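Local coordinates for polysaccharide deacetylase (Streptococcus pyogenes, PDB 6DQ3), which removes N-acetyl groups from the cell wall linkage unit of streptococcal rhamnopolysaccharides, as a zinc-dependent deacetylase of carbohydrate esterase family 4, at residues 137-142 with 174-179; 143-148 with 178-183. All coordinates share one frame; numbering follows the deposited sequence.

In the fold
Coming from the N terminus, the chain leaves strand 128-132, runs through the loop that holds His-137 and enters helix 145-162. It then returns by way of strand 169-171 and a second loop, 174-178, to start helix 179-187. Contact 1 pairs the two loops, closing a circuit whose 31 intervening residues include that long helix and a short strand. Contact 2 pairs the first turns of the two helices and crosses contact 1: it begins inside the loop that contact 1 closes and ends beyond it, the two sharing Asn-178 and Asp-179. Leu-140 joins the two, its O against Gln-148 and its CD1 against Thr-181. Together they tie the zinc-binding rim of the barrel to the helices outside it.

Contact 1 (137-142 with 174-179); sequences HPDLEQ and SGRYND. With ZN (zinc ion), chain E; ZN (zinc ion), chain D; ZN (zinc ion), chain I; ACT (acetate ion), chain C.
With CG of Asp-139 set anti to the backbone N (chi1 178°) and the Arg-176 chain drawn out straight from CG to NE, the carboxylate and the guanidinium meet in a salt bridge. NH1 of Arg-176 gives a nearly straight bond to OD2 of Asp-139, 2.8 Å long at 164°. The oxygen lies in the guanidinium plane at its edge, yet the nitrogen comes from well above the carboxylate plane, and the two planes stand 75° apart. On the other carboxylate oxygen, OD1, Asp-139 takes a weak bond from Glu-141 N.

Glu-141 lays its CG over the Tyr-177/Asn-178 peptide, 3.4 Å from Tyr-177 C, and against the side chain of Asn-178, 3.7 Å from its CB. Its OE1 reaches on to bind a zinc ion at 1.9 Å. A water bridges the two loops, accepting from Leu-140 N and donating to Arg-176 O at 2.7 Å.

At the other end, NE2 of His-137 binds, at 2.1 Å, the zinc it shares with Asp-78 and His-133. An acetate chelates this metal, and Ser-174 N donates to its OXT at 2.6 Å in an almost linear bond; His-15 also holds the acetate. This is the Asp-His-His metal site of carbohydrate esterase family 4, with acetate placed where the product of deacetylation would be expected.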
ATOM      1  N   HIS A 137      -4.828   9.731 -10.646  1.00 27.88           N
ATOM      2  CA  HIS A 137      -5.349   8.366 -10.663  1.00 25.48           C
ATOM      3  C   HIS A 137      -5.906   7.979 -12.029  1.00 26.56           C
ATOM      4  O   HIS A 137      -6.998   7.398 -12.111  1.00 30.70           O
ATOM      5  CB  HIS A 137      -6.430   8.211  -9.587  1.00 28.16           C
ATOM      6  CG  HIS A 137      -6.615   6.809  -9.090  1.00 29.71           C
ATOM      7  ND1 HIS A 137      -7.553   5.946  -9.617  1.00 32.73           N
ATOM      8  CD2 HIS A 137      -6.011   6.134  -8.083  1.00 30.03           C
ATOM      9  CE1 HIS A 137      -7.502   4.794  -8.971  1.00 31.02           C
ATOM     10  NE2 HIS A 137      -6.576   4.883  -8.034  1.00 31.28           N
ATOM     11  N   PRO A 138      -5.185   8.249 -13.115  1.00 29.98           N
ATOM     12  CA  PRO A 138      -5.605   7.736 -14.421  1.00 32.23           C
ATOM     13  C   PRO A 138      -5.286   6.256 -14.568  1.00 29.09           C
ATOM     14  O   PRO A 138      -4.507   5.677 -13.809  1.00 31.99           O
ATOM     15  CB  PRO A 138      -4.776   8.564 -15.408  1.00 30.13           C
ATOM     16  CG  PRO A 138      -3.480   8.773 -14.661  1.00 31.14           C
ATOM     17  CD  PRO A 138      -3.907   8.987 -13.205  1.00 29.93           C
ATOM     18  N   ASP A 139      -5.915   5.648 -15.571  1.00 31.41           N
ATOM     19  CA  ASP A 139      -5.438   4.377 -16.117  1.00 29.10           C
ATOM     20  C   ASP A 139      -4.136   4.672 -16.854  1.00 30.76           C
ATOM     21  O   ASP A 139      -4.144   5.184 -17.977  1.00 32.02           O
ATOM     22  CB  ASP A 139      -6.492   3.758 -17.028  1.00 31.26           C
ATOM     23  CG  ASP A 139      -6.032   2.456 -17.668  1.00 34.61           C
ATOM     24  OD1 ASP A 139      -4.835   2.121 -17.586  1.00 32.37           O
ATOM     25  OD2 ASP A 139      -6.886   1.756 -18.249  1.00 33.58           O
ATOM     26  N   LEU A 140      -3.004   4.371 -16.206  1.00 34.53           N
ATOM     27  CA  LEU A 140      -1.700   4.709 -16.773  1.00 29.29           C
ATOM     28  C   LEU A 140      -1.513   4.077 -18.149  1.00 28.89           C
ATOM     29  O   LEU A 140      -0.891   4.671 -19.034  1.00 28.66           O
ATOM     30  CB  LEU A 140      -0.588   4.257 -15.823  1.00 26.67           C
ATOM     31  CG  LEU A 140      -0.404   5.024 -14.515  1.00 30.82           C
ATOM     32  CD1 LEU A 140       0.568   4.323 -13.581  1.00 27.24           C
ATOM     33  CD2 LEU A 140       0.075   6.440 -14.816  1.00 32.37           C
ATOM     34  N   GLU A 141      -2.039   2.864 -18.333  1.00 27.92           N
ATOM     35  CA  GLU A 141      -1.910   2.150 -19.596  1.00 34.56           C
ATOM     36  C   GLU A 141      -2.495   2.920 -20.767  1.00 36.13           C
ATOM     37  O   GLU A 141      -2.014   2.785 -21.898  1.00 36.89           O
ATOM     38  CB  GLU A 141      -2.621   0.805 -19.490  1.00 36.36           C
ATOM     39  CG  GLU A 141      -1.749  -0.396 -19.700  1.00 39.30           C
ATOM     40  CD  GLU A 141      -2.552  -1.667 -19.809  1.00 39.53           C
ATOM     41  OE1 GLU A 141      -3.450  -1.891 -18.975  1.00 36.69           O
ATOM     42  OE2 GLU A 141      -2.283  -2.444 -20.743  1.00 34.63           O
ATOM     43  N   GLN A 142      -3.551   3.691 -20.533  1.00 33.99           N
ATOM     44  CA  GLN A 142      -4.200   4.442 -21.593  1.00 36.53           C
ATOM     45  C   GLN A 142      -3.638   5.851 -21.728  1.00 30.63           C
ATOM     46  O   GLN A 142      -4.234   6.682 -22.419  1.00 33.71           O
ATOM     47  CB  GLN A 142      -5.709   4.478 -21.350  1.00 44.81           C
ATOM     48  CG  GLN A 142      -6.366   3.097 -21.407  1.00 51.20           C
ATOM     49  CD  GLN A 142      -6.012   2.316 -22.668  1.00 60.40           C
ATOM     50  OE1 GLN A 142      -5.833   2.891 -23.742  1.00 61.63           O
ATOM     51  NE2 GLN A 142      -5.906   0.998 -22.535  1.00 60.80           N
ATOM     52  N   SER A 174      -5.686   0.944 -10.260  1.00 25.66           N
ATOM     53  CA  SER A 174      -6.454  -0.215 -10.709  1.00 29.18           C
ATOM     54  C   SER A 174      -5.562  -1.368 -11.153  1.00 25.62           C
ATOM     55  O   SER A 174      -6.033  -2.310 -11.804  1.00 27.02           O
ATOM     56  CB  SER A 174      -7.420   0.187 -11.828  1.00 28.61           C
ATOM     57  OG  SER A 174      -8.343   1.153 -11.350  1.00 32.60           O
ATOM     58  N   GLY A 175      -4.286  -1.331 -10.779  1.00 22.02           N
ATOM     59  CA  GLY A 175      -3.369  -2.387 -11.134  1.00 25.58           C
ATOM     60  C   GLY A 175      -3.003  -2.442 -12.598  1.00 30.59           C
ATOM     61  O   GLY A 175      -2.473  -3.456 -13.052  1.00 27.23           O
ATOM     62  N   ARG A 176      -3.264  -1.378 -13.345  1.00 28.39           N
ATOM     63  CA  ARG A 176      -3.070  -1.377 -14.791  1.00 26.15           C
ATOM     64  C   ARG A 176      -1.722  -0.767 -15.149  1.00 26.40           C
ATOM     65  O   ARG A 176      -1.371   0.318 -14.678  1.00 26.32           O
ATOM     66  CB  ARG A 176      -4.195  -0.606 -15.478  1.00 32.08           C
ATOM     67  CG  ARG A 176      -5.571  -1.190 -15.227  1.00 37.02           C
ATOM     68  CD  ARG A 176      -6.639  -0.425 -15.984  1.00 42.02           C
ATOM     69  NE  ARG A 176      -7.976  -0.784 -15.522  1.00 46.48           N
ATOM     70  CZ  ARG A 176      -9.097  -0.228 -15.968  1.00 53.78           C
ATOM     71  NH1 ARG A 176      -9.044   0.721 -16.892  1.00 52.79           N
ATOM     72  NH2 ARG A 176     -10.270  -0.619 -15.487  1.00 54.68           N
ATOM     73  N   TYR A 177      -0.978  -1.464 -15.998  1.00 27.71           N
ATOM     74  CA  TYR A 177       0.338  -1.003 -16.405  1.00 27.08           C
ATOM     75  C   TYR A 177       0.710  -1.702 -17.701  1.00 27.04           C
ATOM     76  O   TYR A 177       0.193  -2.775 -18.013  1.00 25.95           O
ATOM     77  CB  TYR A 177       1.392  -1.293 -15.332  1.00 30.89           C
ATOM     78  CG  TYR A 177       1.490  -2.759 -14.971  1.00 30.87           C
ATOM     79  CD1 TYR A 177       0.614  -3.324 -14.058  1.00 34.18           C
ATOM     80  CD2 TYR A 177       2.461  -3.576 -15.541  1.00 34.99           C
ATOM     81  CE1 TYR A 177       0.696  -4.658 -13.721  1.00 34.66           C
ATOM     82  CE2 TYR A 177       2.551  -4.916 -15.209  1.00 33.77           C
ATOM     83  CZ  TYR A 177       1.665  -5.451 -14.293  1.00 36.30           C
ATOM     84  OH  TYR A 177       1.734  -6.782 -13.948  1.00 44.18           O
ATOM     85  N   ASN A 178       1.615  -1.084 -18.453  1.00 28.89           N
ATOM     86  CA  ASN A 178       2.202  -1.754 -19.607  1.00 24.34           C
ATOM     87  C   ASN A 178       3.720  -1.654 -19.520  1.00 28.12           C
ATOM     88  O   ASN A 178       4.275  -1.144 -18.540  1.00 26.15           O
ATOM     89  CB  ASN A 178       1.665  -1.191 -20.930  1.00 28.24           C
ATOM     90  CG  ASN A 178       1.912   0.298 -21.103  1.00 26.17           C
ATOM     91  OD1 ASN A 178       2.616   0.941 -20.313  1.00 27.96           O
ATOM     92  ND2 ASN A 178       1.334   0.854 -22.169  1.00 34.22           N
ATOM     93  N   ASP A 179       4.399  -2.180 -20.548  1.00 27.90           N
ATOM     94  CA  ASP A 179       5.857  -2.151 -20.545  1.00 29.77           C
ATOM     95  C   ASP A 179       6.355  -0.728 -20.347  1.00 27.15           C
ATOM     96  O   ASP A 179       7.288  -0.490 -19.568  1.00 30.09           O
ATOM     97  CB  ASP A 179       6.423  -2.770 -21.836  1.00 27.46           C
ATOM     98  CG  ASP A 179       5.780  -2.236 -23.110  1.00 32.03           C
ATOM     99  OD1 ASP A 179       5.067  -1.217 -23.078  1.00 29.67           O
ATOM    100  OD2 ASP A 179       5.999  -2.860 -24.170  1.00 29.23           O
TER
HETATM  101 ZN    ZN E 403      -3.820  -3.733 -18.994  1.00 35.21          ZN
HETATM  102 ZN    ZN D 402      -6.352   3.477  -6.541  1.00 33.15          ZN
HETATM  103 ZN    ZN I 407       4.188  -0.886 -24.985  1.00 35.72          ZN
HETATM  104  C   ACT C 401      -5.977   0.930  -6.785  1.00 29.91           C
HETATM  105  O   ACT C 401      -6.388   1.230  -5.647  1.00 30.40           O
HETATM  106  OXT ACT C 401      -6.020   1.655  -7.797  1.00 30.72           O
HETATM  107  CH3 ACT C 401      -5.384  -0.380  -6.924  1.00 28.82           C
HETATM  108  O   HOH W   1      -2.712   2.539 -13.900  1.00 24.75           O
HETATM  109  O   HOH W   2       5.871  -0.540 -26.393  1.00 32.14           O
HETATM  110  O   HOH W   3      -8.657   2.893  -6.683  1.00 30.86           O

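Contact 2 (143-148 with 178-183); sequences ASPDVQ and NDTTLQ. With ZN (zinc ion), chain I.
Two helix N-termini lie side by side here, the first turns of helices 145-162 and 179-187, each opened by a side-chain N-cap, on the outside of the deacetylase barrel. The polar end of Gln-148 spans the gap between them. Its CG lies beside the backbone N (chi1 -67°) and the chain is extended beyond it, which carries the amide across to the second helix. There OE1 comes 2.6 Å from OG1 of Thr-181, the two side chains crossing at about a right angle. OE1 also lies close to the carbon frame of the threonine, 3.2 Å from its CB.

The nitrogen end of the amide also faces this helix start: NE2 of Gln-148 passes 3.6 Å from the methyl CG2 of Thr-180, and makes a weak bond back to Ala-143 O in its own segment. Asn-178 OD1 is also 3.6 Å from NE2, with the amide planes 36° apart. At the exposed end, the ring of Pro-145 adds a looser touch, its CG 4.2 Å from Thr-180 CG2.

Both helices are capped: Ser-144 OG accepts from Val-147 N over a longer 3.3 Å, while Asn-178 OD1 takes Thr-181 N at 2.9 Å, the donor lying nearly on the line of the carbonyl bond. Beside the second cap, Asp-179 binds a zinc ion through OD1.

The hydroxyl of Thr-181 has two acceptors in range, Gln-148 OE1 and Asn-178 OD1, and its single proton can serve one at a time. The cap of one helix and the glutamine of the other therefore compete for one hydroxyl proton, so that a small polar cluster, with little apolar packing, links the two helix starts.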
ATOM      1  N   ALA A 143      -2.504   6.134 -21.094  1.00 29.86           N
ATOM      2  CA  ALA A 143      -1.851   7.428 -21.204  1.00 29.36           C
ATOM      3  C   ALA A 143      -0.603   7.316 -22.070  1.00 31.27           C
ATOM      4  O   ALA A 143       0.049   6.269 -22.116  1.00 28.28           O
ATOM      5  CB  ALA A 143      -1.477   7.981 -19.825  1.00 32.99           C
ATOM      6  N   SER A 144      -0.290   8.403 -22.775  1.00 31.28           N
ATOM      7  CA  SER A 144       0.934   8.480 -23.554  1.00 31.91           C
ATOM      8  C   SER A 144       2.149   8.401 -22.632  1.00 36.09           C
ATOM      9  O   SER A 144       2.037   8.621 -21.424  1.00 31.68           O
ATOM     10  CB  SER A 144       0.975   9.786 -24.336  1.00 33.25           C
ATOM     11  OG  SER A 144       1.100  10.885 -23.448  1.00 35.47           O
ATOM     12  N   PRO A 145       3.330   8.110 -23.189  1.00 31.33           N
ATOM     13  CA  PRO A 145       4.537   8.100 -22.341  1.00 32.19           C
ATOM     14  C   PRO A 145       4.773   9.409 -21.609  1.00 31.00           C
ATOM     15  O   PRO A 145       5.151   9.393 -20.432  1.00 31.32           O
ATOM     16  CB  PRO A 145       5.664   7.793 -23.339  1.00 34.02           C
ATOM     17  CG  PRO A 145       4.986   7.000 -24.428  1.00 36.16           C
ATOM     18  CD  PRO A 145       3.599   7.602 -24.552  1.00 35.84           C
ATOM     19  N   ASP A 146       4.560  10.549 -22.269  1.00 33.42           N
ATOM     20  CA  ASP A 146       4.768  11.831 -21.601  1.00 33.26           C
ATOM     21  C   ASP A 146       3.807  12.006 -20.427  1.00 34.87           C
ATOM     22  O   ASP A 146       4.182  12.563 -19.388  1.00 32.39           O
ATOM     23  CB  ASP A 146       4.605  12.984 -22.590  1.00 35.19           C
ATOM     24  CG  ASP A 146       5.777  13.113 -23.533  1.00 43.06           C
ATOM     25  OD1 ASP A 146       6.797  12.422 -23.328  1.00 42.80           O
ATOM     26  OD2 ASP A 146       5.678  13.913 -24.483  1.00 45.84           O
ATOM     27  N   VAL A 147       2.560  11.548 -20.576  1.00 32.10           N
ATOM     28  CA  VAL A 147       1.579  11.729 -19.510  1.00 30.96           C
ATOM     29  C   VAL A 147       1.860  10.773 -18.355  1.00 28.52           C
ATOM     30  O   VAL A 147       1.751  11.150 -17.181  1.00 31.04           O
ATOM     31  CB  VAL A 147       0.151  11.560 -20.057  1.00 31.17           C
ATOM     32  CG1 VAL A 147      -0.858  11.582 -18.920  1.00 28.39           C
ATOM     33  CG2 VAL A 147      -0.166  12.657 -21.068  1.00 31.23           C
ATOM     34  N   GLN A 148       2.223   9.523 -18.663  1.00 29.37           N
ATOM     35  CA  GLN A 148       2.620   8.602 -17.605  1.00 29.77           C
ATOM     36  C   GLN A 148       3.791   9.164 -16.813  1.00 29.91           C
ATOM     37  O   GLN A 148       3.829   9.053 -15.579  1.00 31.37           O
ATOM     38  CB  GLN A 148       2.991   7.237 -18.181  1.00 33.77           C
ATOM     39  CG  GLN A 148       1.855   6.464 -18.804  1.00 32.99           C
ATOM     40  CD  GLN A 148       2.179   4.990 -18.944  1.00 36.00           C
ATOM     41  OE1 GLN A 148       2.487   4.315 -17.962  1.00 36.46           O
ATOM     42  NE2 GLN A 148       2.124   4.484 -20.171  1.00 30.86           N
ATOM     43  N   ASN A 178       1.615  -1.084 -18.453  1.00 28.89           N
ATOM     44  CA  ASN A 178       2.202  -1.754 -19.607  1.00 24.34           C
ATOM     45  C   ASN A 178       3.720  -1.654 -19.520  1.00 28.12           C
ATOM     46  O   ASN A 178       4.275  -1.144 -18.540  1.00 26.15           O
ATOM     47  CB  ASN A 178       1.665  -1.191 -20.930  1.00 28.24           C
ATOM     48  CG  ASN A 178       1.912   0.298 -21.103  1.00 26.17           C
ATOM     49  OD1 ASN A 178       2.616   0.941 -20.313  1.00 27.96           O
ATOM     50  ND2 ASN A 178       1.334   0.854 -22.169  1.00 34.22           N
ATOM     51  N   ASP A 179       4.399  -2.180 -20.548  1.00 27.90           N
ATOM     52  CA  ASP A 179       5.857  -2.151 -20.545  1.00 29.77           C
ATOM     53  C   ASP A 179       6.355  -0.728 -20.347  1.00 27.15           C
ATOM     54  O   ASP A 179       7.288  -0.490 -19.568  1.00 30.09           O
ATOM     55  CB  ASP A 179       6.423  -2.770 -21.836  1.00 27.46           C
ATOM     56  CG  ASP A 179       5.780  -2.236 -23.110  1.00 32.03           C
ATOM     57  OD1 ASP A 179       5.067  -1.217 -23.078  1.00 29.67           O
ATOM     58  OD2 ASP A 179       5.999  -2.860 -24.170  1.00 29.23           O
ATOM     59  N   THR A 180       5.701   0.237 -20.998  1.00 25.87           N
ATOM     60  CA  THR A 180       6.091   1.639 -20.881  1.00 27.76           C
ATOM     61  C   THR A 180       5.998   2.129 -19.438  1.00 27.28           C
ATOM     62  O   THR A 180       6.900   2.821 -18.951  1.00 26.79           O
ATOM     63  CB  THR A 180       5.216   2.491 -21.808  1.00 30.92           C
ATOM     64  OG1 THR A 180       5.575   2.238 -23.175  1.00 32.92           O
ATOM     65  CG2 THR A 180       5.378   3.968 -21.501  1.00 32.39           C
ATOM     66  N   THR A 181       4.907   1.795 -18.742  1.00 28.18           N
ATOM     67  CA  THR A 181       4.780   2.188 -17.339  1.00 30.96           C
ATOM     68  C   THR A 181       6.011   1.766 -16.542  1.00 30.49           C
ATOM     69  O   THR A 181       6.582   2.557 -15.782  1.00 28.78           O
ATOM     70  CB  THR A 181       3.525   1.564 -16.716  1.00 28.24           C
ATOM     71  OG1 THR A 181       2.389   1.781 -17.559  1.00 31.49           O
ATOM     72  CG2 THR A 181       3.250   2.154 -15.328  1.00 26.78           C
ATOM     73  N   LEU A 182       6.429   0.508 -16.696  1.00 27.58           N
ATOM     74  CA  LEU A 182       7.512  -0.018 -15.874  1.00 27.98           C
ATOM     75  C   LEU A 182       8.854   0.579 -16.272  1.00 31.86           C
ATOM     76  O   LEU A 182       9.708   0.825 -15.412  1.00 29.99           O
ATOM     77  CB  LEU A 182       7.549  -1.537 -15.982  1.00 32.84           C
ATOM     78  CG  LEU A 182       6.229  -2.227 -15.642  1.00 33.46           C
ATOM     79  CD1 LEU A 182       6.346  -3.718 -15.948  1.00 38.76           C
ATOM     80  CD2 LEU A 182       5.832  -1.986 -14.194  1.00 33.94           C
ATOM     81  N   GLN A 183       9.067   0.810 -17.569  1.00 31.51           N
ATOM     82  CA  GLN A 183      10.297   1.463 -17.998  1.00 33.60           C
ATOM     83  C   GLN A 183      10.383   2.870 -17.421  1.00 31.04           C
ATOM     84  O   GLN A 183      11.437   3.289 -16.932  1.00 28.40           O
ATOM     85  CB  GLN A 183      10.376   1.487 -19.530  1.00 35.01           C
ATOM     86  CG  GLN A 183      10.436   0.099 -20.182  1.00 37.95           C
ATOM     87  CD  GLN A 183      10.031   0.100 -21.652  1.00 44.47           C
ATOM     88  OE1 GLN A 183       9.715   1.142 -22.224  1.00 43.94           O
ATOM     89  NE2 GLN A 183      10.039  -1.075 -22.266  1.00 41.35           N
TER
HETATM   90 ZN    ZN I 407       4.188  -0.886 -24.985  1.00 35.72          ZN
HETATM   91  O   HOH W   2       5.871  -0.540 -26.393  1.00 32.14           O